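Local coordinates for helix-turn-helix transcriptional regulator (Pseudomonas aeruginosa, PDB 5XHX), which is a LuxR-family transcriptional regulator, probably of the quorum-sensing type, represented here by its N-terminal ligand-binding domain, and probably binds DNA through a separate C-terminal helix-turn-helix domain, at residues A[41-46]-A[146-151]. Numbering follows the deposited sequence.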
loop_
_atom_site.group_PDB
_atom_site.type_symbol
_atom_site.label_atom_id
_atom_site.label_comp_id
_atom_site.label_asym_id
_atom_site.label_seq_id
_atom_site.Cartn_x
_atom_site.Cartn_y
_atom_site.Cartn_z
ATOM N N PRO A 41 19.476 -8.425 -9.249
ATOM C CA PRO A 41 19.412 -8.588 -10.719
ATOM C C PRO A 41 18.176 -9.351 -11.181
ATOM O O PRO A 41 18.233 -10.490 -11.654
ATOM C CB PRO A 41 20.708 -9.346 -11.016
ATOM C CG PRO A 41 20.905 -10.189 -9.810
ATOM C CD PRO A 41 20.489 -9.314 -8.648
ATOM N N VAL A 42 17.023 -8.700 -11.070
ATOM C CA VAL A 42 15.771 -9.248 -11.583
ATOM C C VAL A 42 15.747 -9.048 -13.098
ATOM O O VAL A 42 15.636 -7.923 -13.582
ATOM C CB VAL A 42 14.561 -8.585 -10.919
ATOM C CG1 VAL A 42 13.262 -9.098 -11.547
ATOM C CG2 VAL A 42 14.596 -8.797 -9.392
ATOM N N ASP A 43 15.841 -10.143 -13.850
ATOM C CA ASP A 43 15.818 -10.070 -15.305
ATOM C C ASP A 43 14.484 -10.478 -15.905
ATOM O O ASP A 43 14.216 -10.145 -17.060
ATOM C CB ASP A 43 16.912 -10.959 -15.898
ATOM C CG ASP A 43 18.295 -10.506 -15.500
ATOM O OD1 ASP A 43 18.515 -9.282 -15.462
ATOM O OD2 ASP A 43 19.145 -11.371 -15.206
ATOM N N ASN A 44 13.661 -11.210 -15.162
ATOM C CA ASN A 44 12.334 -11.589 -15.621
ATOM C C ASN A 44 11.464 -11.737 -14.379
ATOM O O ASN A 44 11.962 -11.775 -13.250
ATOM C CB ASN A 44 12.383 -12.879 -16.460
ATOM C CG ASN A 44 11.304 -12.924 -17.556
ATOM O OD1 ASN A 44 10.178 -12.445 -17.364
ATOM N ND2 ASN A 44 11.647 -13.513 -18.714
ATOM N N TRP A 45 10.154 -11.801 -14.590
ATOM C CA TRP A 45 9.243 -11.920 -13.461
ATOM C C TRP A 45 7.906 -12.419 -13.969
ATOM O O TRP A 45 7.575 -12.274 -15.150
ATOM C CB TRP A 45 9.084 -10.589 -12.717
ATOM C CG TRP A 45 8.699 -9.459 -13.610
ATOM C CD1 TRP A 45 9.538 -8.574 -14.232
ATOM C CD2 TRP A 45 7.374 -9.100 -14.001
ATOM N NE1 TRP A 45 8.803 -7.685 -14.990
ATOM C CE2 TRP A 45 7.478 -7.994 -14.869
ATOM C CE3 TRP A 45 6.108 -9.616 -13.713
ATOM C CZ2 TRP A 45 6.365 -7.386 -15.433
ATOM C CZ3 TRP A 45 5.006 -9.021 -14.288
ATOM C CH2 TRP A 45 5.142 -7.915 -15.134
ATOM N N ALA A 46 7.143 -13.017 -13.054
ATOM C CA ALA A 46 5.779 -13.426 -13.336
ATOM C C ALA A 46 4.991 -13.378 -12.034
ATOM O O ALA A 46 5.534 -13.653 -10.964
ATOM C CB ALA A 46 5.736 -14.829 -13.953
ATOM N N GLY A 146 13.052 -13.867 -11.624
ATOM C CA GLY A 146 14.111 -14.676 -12.206
ATOM C C GLY A 146 15.344 -13.858 -12.527
ATOM O O GLY A 146 15.249 -12.640 -12.698
ATOM N N SER A 147 16.509 -14.507 -12.595
ATOM C CA SER A 147 17.753 -13.845 -12.963
ATOM C C SER A 147 18.524 -14.720 -13.939
ATOM O O SER A 147 18.516 -15.950 -13.820
ATOM C CB SER A 147 18.634 -13.566 -11.742
ATOM O OG SER A 147 19.771 -12.776 -12.075
ATOM N N GLU A 148 19.199 -14.076 -14.894
ATOM C CA GLU A 148 20.206 -14.762 -15.696
ATOM C C GLU A 148 21.510 -14.979 -14.930
ATOM O O GLU A 148 22.314 -15.824 -15.335
ATOM C CB GLU A 148 20.449 -13.988 -17.001
ATOM C CG GLU A 148 19.225 -14.027 -17.935
ATOM C CD GLU A 148 19.252 -12.992 -19.057
ATOM O OE1 GLU A 148 20.328 -12.422 -19.341
ATOM O OE2 GLU A 148 18.180 -12.744 -19.655
ATOM N N SER A 149 21.723 -14.280 -13.815
ATOM C CA SER A 149 22.801 -14.618 -12.895
ATOM C C SER A 149 22.210 -15.245 -11.624
ATOM O O SER A 149 21.064 -15.715 -11.626
ATOM C CB SER A 149 23.660 -13.373 -12.620
ATOM O OG SER A 149 22.874 -12.197 -12.578
ATOM N N ARG A 150 22.991 -15.276 -10.550
ATOM C CA ARG A 150 22.559 -15.896 -9.305
ATOM C C ARG A 150 22.167 -14.833 -8.287
ATOM O O ARG A 150 22.771 -13.759 -8.227
ATOM C CB ARG A 150 23.657 -16.792 -8.728
ATOM C CG ARG A 150 23.899 -18.050 -9.551
ATOM C CD ARG A 150 25.248 -18.697 -9.268
ATOM N NE ARG A 150 26.376 -17.838 -9.643
ATOM C CZ ARG A 150 26.642 -17.411 -10.880
ATOM N NH1 ARG A 150 25.880 -17.774 -11.910
ATOM N NH2 ARG A 150 27.689 -16.621 -11.089
ATOM N N PHE A 151 21.133 -15.132 -7.508
ATOM C CA PHE A 151 20.812 -14.333 -6.334
ATOM C C PHE A 151 21.695 -14.810 -5.196
ATOM O O PHE A 151 21.633 -15.985 -4.821
ATOM C CB PHE A 151 19.336 -14.476 -5.956
ATOM C CG PHE A 151 18.384 -13.926 -6.979
ATOM C CD1 PHE A 151 18.294 -12.560 -7.206
ATOM C CD2 PHE A 151 17.557 -14.770 -7.694
ATOM C CE1 PHE A 151 17.408 -12.056 -8.132
ATOM C CE2 PHE A 151 16.660 -14.272 -8.622
ATOM C CZ PHE A 151 16.581 -12.916 -8.837
HETATM O O HOH W 1 21.600 -10.831 -14.426
#
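Pro41 O and Val42 N lie obliquely to the Phe151 ring, while Pro41 CD rests 4.2 Å from Phe151 CE1 and Val42 CG2 adds a looser contact. This is where strand 44-50 begins and strand 140-147 ends, two antiparallel neighbours inside the five-stranded sheet of the ligand-binding domain, and their pairing starts with a classic beta bulge: Asp43 and Asn44 both face Gly146, whose carbonyl oxygen accepts two N-H groups. The bond from Asp43 N to Gly146 O is 2.8 Å and lies in the carbonyl plane; Asn44 N sits above that plane at 3.3 Å. Gly146 N returns a bond to Asn44 O. The Phe151 side chain also touches Val129 of strand 127-134, and Pro41 CB and CG pack against Ser147 OG and Ser149 OG. Beyond the bulge, side chains tie down the turn after the strand. Asp43 is rotated with CG beside its backbone N (chi1 -63°), which carries the carboxylate across to Glu148 N; OD2 takes that N-H on its anti lone pair, 2.7 Å away and nearly straight at 164°. A water donates to the same oxygen and bridges to Ser149 OG. Glu148 crosses Asp43 at about a right angle, with its carboxylate not touching the aspartate's. Ser147 OG accepts from Ser149 N, forming an ST turn, and donates its own proton to Pro41 O at 2.8 Å, in the carbonyl plane.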